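Local coordinates for protein phenol hydroxylase component phL (Pseudomonas stutzeri, PDB 3U52) that probably forms the non-catalytic beta subunit of a multicomponent phenol hydroxylase, the oxygenase system that converts phenol to catechol, at residues L221-G224 with M225-P228; E316-A319 with R320-F324; W256-E259 with S260-W263. All coordinates share one frame; numbering follows the deposited sequence.

Contact 1: L221-G224 with M225-P228; sequences LIDG and MMYP
Leu221 O and Met225 meet without the usual helical bond, since Leu221 O and Met225 N stand 3.6 Å apart. The same carbonyl is met by the thioether end of Met225: the chain runs straight past CG and folds back at its last torsion (chi3 -80°), which brings CE to 3.6 Å from Leu221 O.

Ile222 O accepts that amide as well as its own i+4 donor. Met226 N reaches Ile222 O at 2.8 Å, nearly in line with the C=O bond, while Met225 N comes to Ile222 O at 3.3 Å from above the carbonyl plane, 59° out of it. One oxygen thus serves both an i+4 and an i+3 donor. This is consistent with a proline kink in helix 211-240: the imide nitrogen of Pro228 has no hydrogen to give, and the missing i+4 bond of Met225 probably belongs to the same distortion.

Asp223 O keeps its regular partner, Tyr227 N, at 3.1 Å, and also lies at the edge of the Tyr227 ring, near its plane. The Asp223 side chain lies alongside that of Met226, both pointing the same way. CG of Met226 lies opposite the amide nitrogen (chi1 179°), and a bend at the last torsion then sets CE 3.8 Å from Asp223 OD1. That carboxylate is satisfied by a salt bridge to Arg160 and a hydrogen bond from Gln218, and the methyl packs beside it. The Tyr227 hydroxyl is hydrogen-bonded to Glu130.

At Gly224 the carbonyl meets the proline ring instead of an N-H: Gly224 O is 3.6 Å from Pro228 CG.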
loop_
_atom_site.group_PDB
_atom_site.type_symbol
_atom_site.label_atom_id
_atom_site.label_comp_id
_atom_site.label_asym_id
_atom_site.label_seq_id
_atom_site.Cartn_x
_atom_site.Cartn_y
_atom_site.Cartn_z
ATOM N N LEU D 221 35.219 4.841 19.306
ATOM C CA LEU D 221 36.080 5.721 20.128
ATOM C C LEU D 221 35.734 7.221 20.054
ATOM O O LEU D 221 35.493 7.841 21.085
ATOM C CB LEU D 221 37.565 5.481 19.849
ATOM C CG LEU D 221 38.125 4.050 20.015
ATOM C CD1 LEU D 221 39.618 4.064 19.608
ATOM C CD2 LEU D 221 37.889 3.386 21.400
ATOM N N ILE D 222 35.664 7.811 18.871
ATOM C CA ILE D 222 35.324 9.236 18.794
ATOM C C ILE D 222 33.851 9.489 19.227
ATOM O O ILE D 222 33.581 10.252 20.148
ATOM C CB ILE D 222 35.605 9.796 17.389
ATOM C CG1 ILE D 222 37.142 9.859 17.139
ATOM C CG2 ILE D 222 35.038 11.189 17.259
ATOM C CD1 ILE D 222 37.507 9.940 15.680
ATOM N N ASP D 223 32.918 8.792 18.586
ATOM C CA ASP D 223 31.489 8.964 18.867
ATOM C C ASP D 223 31.140 8.589 20.302
ATOM O O ASP D 223 30.294 9.230 20.907
ATOM C CB ASP D 223 30.642 8.132 17.886
ATOM C CG ASP D 223 30.722 8.653 16.432
ATOM O OD1 ASP D 223 31.404 9.679 16.137
ATOM O OD2 ASP D 223 30.111 8.007 15.540
ATOM N N GLY D 224 31.782 7.555 20.841
ATOM C CA GLY D 224 31.448 7.060 22.157
ATOM C C GLY D 224 31.905 7.934 23.311
ATOM O O GLY D 224 31.544 7.688 24.476
ATOM N N MET D 225 32.710 8.944 23.006
ATOM C CA MET D 225 33.095 9.948 23.988
ATOM C C MET D 225 32.448 11.256 23.607
ATOM O O MET D 225 31.914 11.950 24.479
ATOM C CB MET D 225 34.629 10.118 24.006
ATOM C CG MET D 225 35.344 9.297 25.087
ATOM S SD MET D 225 37.112 9.706 25.151
ATOM C CE MET D 225 37.722 8.742 23.763
ATOM N N MET D 226 32.470 11.587 22.307
ATOM C CA MET D 226 31.913 12.865 21.829
ATOM C C MET D 226 30.415 13.081 22.089
ATOM O O MET D 226 30.004 14.152 22.556
ATOM C CB MET D 226 32.175 13.049 20.338
ATOM C CG MET D 226 31.596 14.337 19.788
ATOM S SD MET D 226 32.177 14.626 18.125
ATOM C CE MET D 226 31.223 13.343 17.270
ATOM N N TYR D 227 29.607 12.097 21.704
ATOM C CA TYR D 227 28.167 12.218 21.850
ATOM C C TYR D 227 27.743 12.408 23.310
ATOM O O TYR D 227 26.997 13.319 23.582
ATOM C CB TYR D 227 27.443 11.058 21.131
ATOM C CG TYR D 227 27.183 11.439 19.707
ATOM C CD1 TYR D 227 28.194 11.390 18.772
ATOM C CD2 TYR D 227 25.927 11.948 19.321
ATOM C CE1 TYR D 227 27.979 11.779 17.465
ATOM C CE2 TYR D 227 25.684 12.350 18.011
ATOM C CZ TYR D 227 26.717 12.265 17.104
ATOM O OH TYR D 227 26.487 12.642 15.820
ATOM N N PRO D 228 28.222 11.547 24.250
ATOM C CA PRO D 228 27.897 11.866 25.662
ATOM C C PRO D 228 28.393 13.240 26.118
ATOM O O PRO D 228 27.632 13.970 26.741
ATOM C CB PRO D 228 28.569 10.731 26.457
ATOM C CG PRO D 228 28.627 9.532 25.406
ATOM C CD PRO D 228 28.996 10.281 24.134
#

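Contact 2: E316-A319 with R320-F324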
loop_
_atom_site.group_PDB
_atom_site.type_symbol
_atom_site.label_atom_id
_atom_site.label_comp_id
_atom_site.label_asym_id
_atom_site.label_seq_id
_atom_site.Cartn_x
_atom_site.Cartn_y
_atom_site.Cartn_z
ATOM N N GLU D 316 32.792 6.183 31.029
ATOM C CA GLU D 316 31.658 5.490 30.391
ATOM C C GLU D 316 32.080 4.636 29.167
ATOM O O GLU D 316 31.728 3.456 29.081
ATOM C CB GLU D 316 30.535 6.479 30.073
ATOM C CG GLU D 316 29.947 7.166 31.341
ATOM C CD GLU D 316 29.068 8.408 31.028
ATOM O OE1 GLU D 316 28.743 9.198 31.963
ATOM O OE2 GLU D 316 28.699 8.588 29.842
ATOM N N LEU D 317 32.890 5.197 28.265
ATOM C CA LEU D 317 33.493 4.399 27.177
ATOM C C LEU D 317 34.339 3.213 27.679
ATOM O O LEU D 317 34.296 2.118 27.118
ATOM C CB LEU D 317 34.330 5.279 26.234
ATOM C CG LEU D 317 35.026 4.553 25.071
ATOM C CD1 LEU D 317 33.961 3.943 24.158
ATOM C CD2 LEU D 317 35.983 5.487 24.285
ATOM N N SER D 318 35.114 3.437 28.741
ATOM C CA SER D 318 35.921 2.379 29.355
ATOM C C SER D 318 35.090 1.179 29.834
ATOM O O SER D 318 35.457 0.017 29.570
ATOM C CB SER D 318 36.733 2.930 30.521
ATOM O OG SER D 318 37.776 2.029 30.824
ATOM N N ALA D 319 33.990 1.486 30.532
ATOM C CA ALA D 319 33.035 0.492 31.049
ATOM C C ALA D 319 32.456 -0.281 29.897
ATOM O O ALA D 319 32.336 -1.506 29.963
ATOM C CB ALA D 319 31.912 1.164 31.827
ATOM N N ARG D 320 32.109 0.449 28.835
ATOM C CA ARG D 320 31.598 -0.159 27.602
ATOM C C ARG D 320 32.626 -1.122 26.984
ATOM O O ARG D 320 32.286 -2.245 26.691
ATOM C CB ARG D 320 31.132 0.947 26.644
ATOM C CG ARG D 320 30.638 0.533 25.249
ATOM C CD ARG D 320 30.185 1.783 24.448
ATOM N NE ARG D 320 29.836 1.424 23.076
ATOM C CZ ARG D 320 29.639 2.295 22.090
ATOM N NH1 ARG D 320 29.761 3.595 22.316
ATOM N NH2 ARG D 320 29.322 1.847 20.877
ATOM N N LEU D 321 33.893 -0.711 26.843
ATOM C CA LEU D 321 34.925 -1.562 26.247
ATOM C C LEU D 321 35.209 -2.839 27.060
ATOM O O LEU D 321 35.532 -3.870 26.478
ATOM C CB LEU D 321 36.225 -0.778 25.995
ATOM C CG LEU D 321 36.190 0.271 24.873
ATOM C CD1 LEU D 321 37.449 1.177 24.815
ATOM C CD2 LEU D 321 35.895 -0.352 23.503
ATOM N N LYS D 322 35.078 -2.757 28.388
ATOM C CA LYS D 322 35.223 -3.919 29.284
ATOM C C LYS D 322 34.287 -5.062 28.947
ATOM O O LYS D 322 34.670 -6.215 29.093
ATOM C CB LYS D 322 35.058 -3.530 30.753
ATOM C CG LYS D 322 36.383 -3.130 31.385
ATOM C CD LYS D 322 36.218 -2.537 32.792
ATOM C CE LYS D 322 37.565 -2.052 33.294
ATOM N NZ LYS D 322 37.440 -0.668 33.856
ATOM N N LYS D 323 33.087 -4.753 28.463
ATOM C CA LYS D 323 32.163 -5.780 27.959
ATOM C C LYS D 323 32.737 -6.628 26.821
ATOM O O LYS D 323 32.330 -7.782 26.643
ATOM C CB LYS D 323 30.854 -5.148 27.477
ATOM C CG LYS D 323 29.939 -4.648 28.598
ATOM C CD LYS D 323 28.683 -3.942 28.001
ATOM C CE LYS D 323 27.464 -3.947 28.982
ATOM N NZ LYS D 323 26.105 -3.759 28.285
ATOM N N PHE D 324 33.664 -6.067 26.037
ATOM C CA PHE D 324 34.255 -6.795 24.913
ATOM C C PHE D 324 35.583 -7.438 25.271
ATOM O O PHE D 324 36.256 -7.973 24.385
ATOM C CB PHE D 324 34.472 -5.903 23.690
ATOM C CG PHE D 324 33.343 -4.959 23.402
ATOM C CD1 PHE D 324 33.604 -3.619 23.163
ATOM C CD2 PHE D 324 32.026 -5.401 23.380
ATOM C CE1 PHE D 324 32.578 -2.735 22.918
ATOM C CE2 PHE D 324 30.992 -4.523 23.125
ATOM C CZ PHE D 324 31.270 -3.193 22.891
#
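Three successive i+4 bonds carry the backbone here, Arg320 N to Glu316 O at 3.0 Å, Leu321 N to Leu317 O at 2.9 Å and Lys322 N to Ser318 O at 3.0 Å, each donor tilted only about 20° from its carbonyl plane. Beyond them the pattern turns to i+3, with a firm bond from Phe324 N to Leu321 O and a weak one from Lys323 N to Arg320 O.

Leu317 and Leu321 cross at a slant, Leu317 CG meeting Leu321 CD1 at 4.2 Å. Their first torsions differ: CG of Leu317 is anti to the amide nitrogen (179°), that of Leu321 beside it (-70°). Ser318 OG and Lys322 NZ come no nearer than 4.1 Å; the hydroxyl lies at hydrogen-bonding distance from two C-terminal carbonyls, Ser328 O and Gly330 O, which must share its one proton. Arg320 stretches away along an extended chain, and its NE bonds to Asn265 of helix 251-274. Glu316 pairs with Lys233.

Leu317 and Leu321, one turn apart, are part of the buried side of helix 307-322, whose exposed Glu316, Ala319, Lys322 and Lys323 mark it as amphipathic, laid on helices 211-240 and 276-302 of an all-helical fold.

Contact 3: W256-E259 with S260-W263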
loop_
_atom_site.group_PDB
_atom_site.type_symbol
_atom_site.label_atom_id
_atom_site.label_comp_id
_atom_site.label_asym_id
_atom_site.label_seq_id
_atom_site.Cartn_x
_atom_site.Cartn_y
_atom_site.Cartn_z
ATOM N N TRP D 256 19.229 9.235 18.103
ATOM C CA TRP D 256 20.115 8.559 17.135
ATOM C C TRP D 256 21.234 7.773 17.849
ATOM O O TRP D 256 21.479 6.584 17.576
ATOM C CB TRP D 256 20.728 9.568 16.121
ATOM C CG TRP D 256 21.744 8.916 15.233
ATOM C CD1 TRP D 256 21.484 8.199 14.097
ATOM C CD2 TRP D 256 23.172 8.805 15.459
ATOM N NE1 TRP D 256 22.659 7.693 13.574
ATOM C CE2 TRP D 256 23.707 8.055 14.375
ATOM C CE3 TRP D 256 24.056 9.326 16.427
ATOM C CZ2 TRP D 256 25.083 7.783 14.250
ATOM C CZ3 TRP D 256 25.427 9.029 16.319
ATOM C CH2 TRP D 256 25.918 8.251 15.237
ATOM N N TYR D 257 21.897 8.449 18.778
ATOM C CA TYR D 257 23.011 7.877 19.505
ATOM C C TYR D 257 22.618 6.660 20.274
ATOM O O TYR D 257 23.310 5.645 20.180
ATOM C CB TYR D 257 23.651 8.881 20.449
ATOM C CG TYR D 257 24.853 8.310 21.149
ATOM C CD1 TYR D 257 25.985 7.964 20.433
ATOM C CD2 TYR D 257 24.827 8.069 22.533
ATOM C CE1 TYR D 257 27.083 7.436 21.061
ATOM C CE2 TYR D 257 25.927 7.535 23.184
ATOM C CZ TYR D 257 27.058 7.227 22.425
ATOM O OH TYR D 257 28.161 6.691 22.990
ATOM N N LYS D 258 21.511 6.739 21.018
ATOM C CA LYS D 258 21.015 5.592 21.787
ATOM C C LYS D 258 20.776 4.367 20.899
ATOM O O LYS D 258 21.123 3.229 21.269
ATOM C CB LYS D 258 19.702 5.960 22.503
ATOM C CG LYS D 258 19.927 6.890 23.693
ATOM C CD LYS D 258 20.854 6.145 24.740
ATOM C CE LYS D 258 22.045 6.990 25.277
ATOM N NZ LYS D 258 21.814 7.577 26.639
ATOM N N GLU D 259 20.175 4.599 19.740
ATOM C CA GLU D 259 19.926 3.506 18.781
ATOM C C GLU D 259 21.239 2.942 18.208
ATOM O O GLU D 259 21.340 1.767 17.936
ATOM C CB GLU D 259 18.986 4.007 17.667
ATOM C CG GLU D 259 18.742 2.986 16.542
ATOM C CD GLU D 259 18.491 3.662 15.191
ATOM O OE1 GLU D 259 17.333 4.099 14.961
ATOM O OE2 GLU D 259 19.461 3.772 14.372
ATOM N N SER D 260 22.249 3.782 18.021
ATOM C CA SER D 260 23.459 3.362 17.329
ATOM C C SER D 260 24.321 2.451 18.195
ATOM O O SER D 260 25.053 1.611 17.707
ATOM C CB SER D 260 24.266 4.578 16.907
ATOM O OG SER D 260 24.947 5.102 18.033
ATOM N N LEU D 261 24.214 2.622 19.496
ATOM C CA LEU D 261 24.802 1.688 20.445
ATOM C C LEU D 261 24.352 0.246 20.210
ATOM O O LEU D 261 25.128 -0.690 20.404
ATOM C CB LEU D 261 24.488 2.164 21.854
ATOM C CG LEU D 261 25.391 3.005 22.773
ATOM C CD1 LEU D 261 26.469 3.815 22.112
ATOM C CD2 LEU D 261 24.523 3.855 23.687
ATOM N N ARG D 262 23.125 0.030 19.738
ATOM C CA ARG D 262 22.686 -1.348 19.485
ATOM C C ARG D 262 23.572 -2.060 18.472
ATOM O O ARG D 262 24.084 -3.147 18.754
ATOM C CB ARG D 262 21.204 -1.399 19.073
ATOM C CG ARG D 262 20.267 -0.897 20.196
ATOM C CD ARG D 262 18.831 -1.160 19.836
ATOM N NE ARG D 262 18.521 -2.588 19.837
ATOM C CZ ARG D 262 17.434 -3.100 19.266
ATOM N NH1 ARG D 262 16.584 -2.294 18.634
ATOM N NH2 ARG D 262 17.208 -4.404 19.305
ATOM N N TRP D 263 23.796 -1.462 17.307
ATOM C CA TRP D 263 24.509 -2.202 16.290
ATOM C C TRP D 263 26.016 -2.125 16.497
ATOM O O TRP D 263 26.696 -3.080 16.176
ATOM C CB TRP D 263 24.119 -1.743 14.884
ATOM C CG TRP D 263 24.633 -0.382 14.455
ATOM C CD1 TRP D 263 23.971 0.819 14.568
ATOM C CD2 TRP D 263 25.873 -0.085 13.774
ATOM N NE1 TRP D 263 24.733 1.828 14.057
ATOM C CE2 TRP D 263 25.901 1.313 13.555
ATOM C CE3 TRP D 263 26.971 -0.863 13.347
ATOM C CZ2 TRP D 263 26.992 1.958 12.911
ATOM C CZ3 TRP D 263 28.041 -0.239 12.713
ATOM C CH2 TRP D 263 28.053 1.159 12.510
#
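Hydrogen bonds converge on the carbonyl of Tyr257. Leu261 N reaches Tyr257 O at 3.2 Å, close to the line of the C=O, and Ser260 OG gives it a second bond of 2.8 Å; Ser260 N adds a weak third. The hydroxyl gets there because OG sits between the backbone nitrogen and the carbonyl carbon (chi1 77°), turned back over the preceding turn. Ser260 N also bonds to Trp256 O at 2.9 Å, in the carbonyl plane. At the next residue after Leu261, the pattern shifts to i+3: Arg262 N is 4.1 Å from Lys258 O and instead bonds to Glu259 O, from 57° above the carbonyl plane.

A CH-pi contact sits at the same serine. Ser260 CB lies over one face of the Trp256 indole, 4.3 Å from the centroid of the six-membered ring and 11° off the ring normal, while Trp256 NE1 is held by Asp159.

These turns belong to helix 251-274, a central helix of an all-helical subunit consistent with the ferritin-like fold of bacterial multicomponent monooxygenases. Here one side of the helix meets helix 147-175 through Trp256 and Trp263, and another meets helix 307-322 through Tyr257 and Leu261.

Apolar packing joins Tyr257 to Leu261, whose CD1 comes to 3.5 Å from Tyr257 CZ, the two side chains crossing at a slant. Replacing Tyr257 with an alanine would probably open a gap beside Leu261 CD1 and deprive both a bound xenon and the nearly parallel Tyr227 ring of a neighbour.

Charge pairing ties the helix to its neighbours: Glu259 OE2 makes salt bridges with Arg88 of helix 81-105 and with Arg77.

Contact 1 touches both of the others, their centres each about 12 Å from its own. Toward contact 3, Gly224 CA lies 3.4 Å from Tyr257 OH, and Tyr227 CB is 3.5 Å from Tyr257 CD1. Toward contact 2, the closest approach is Met225 CE to Leu317 CD2, 3.7 Å. Contacts 2 and 3, with centres about 15 Å apart, are joined through the guanidinium of Arg320, whose NH1 stands 3.3 Å from Leu261 CD1. Xenon binding involves contacts 1 and 3: the side chains of Tyr227 and Tyr257 are each about 4 Å from a bound xenon, Asp232 also lining the xenon sites, while Glu316 of contact 2 is about 8 Å from one.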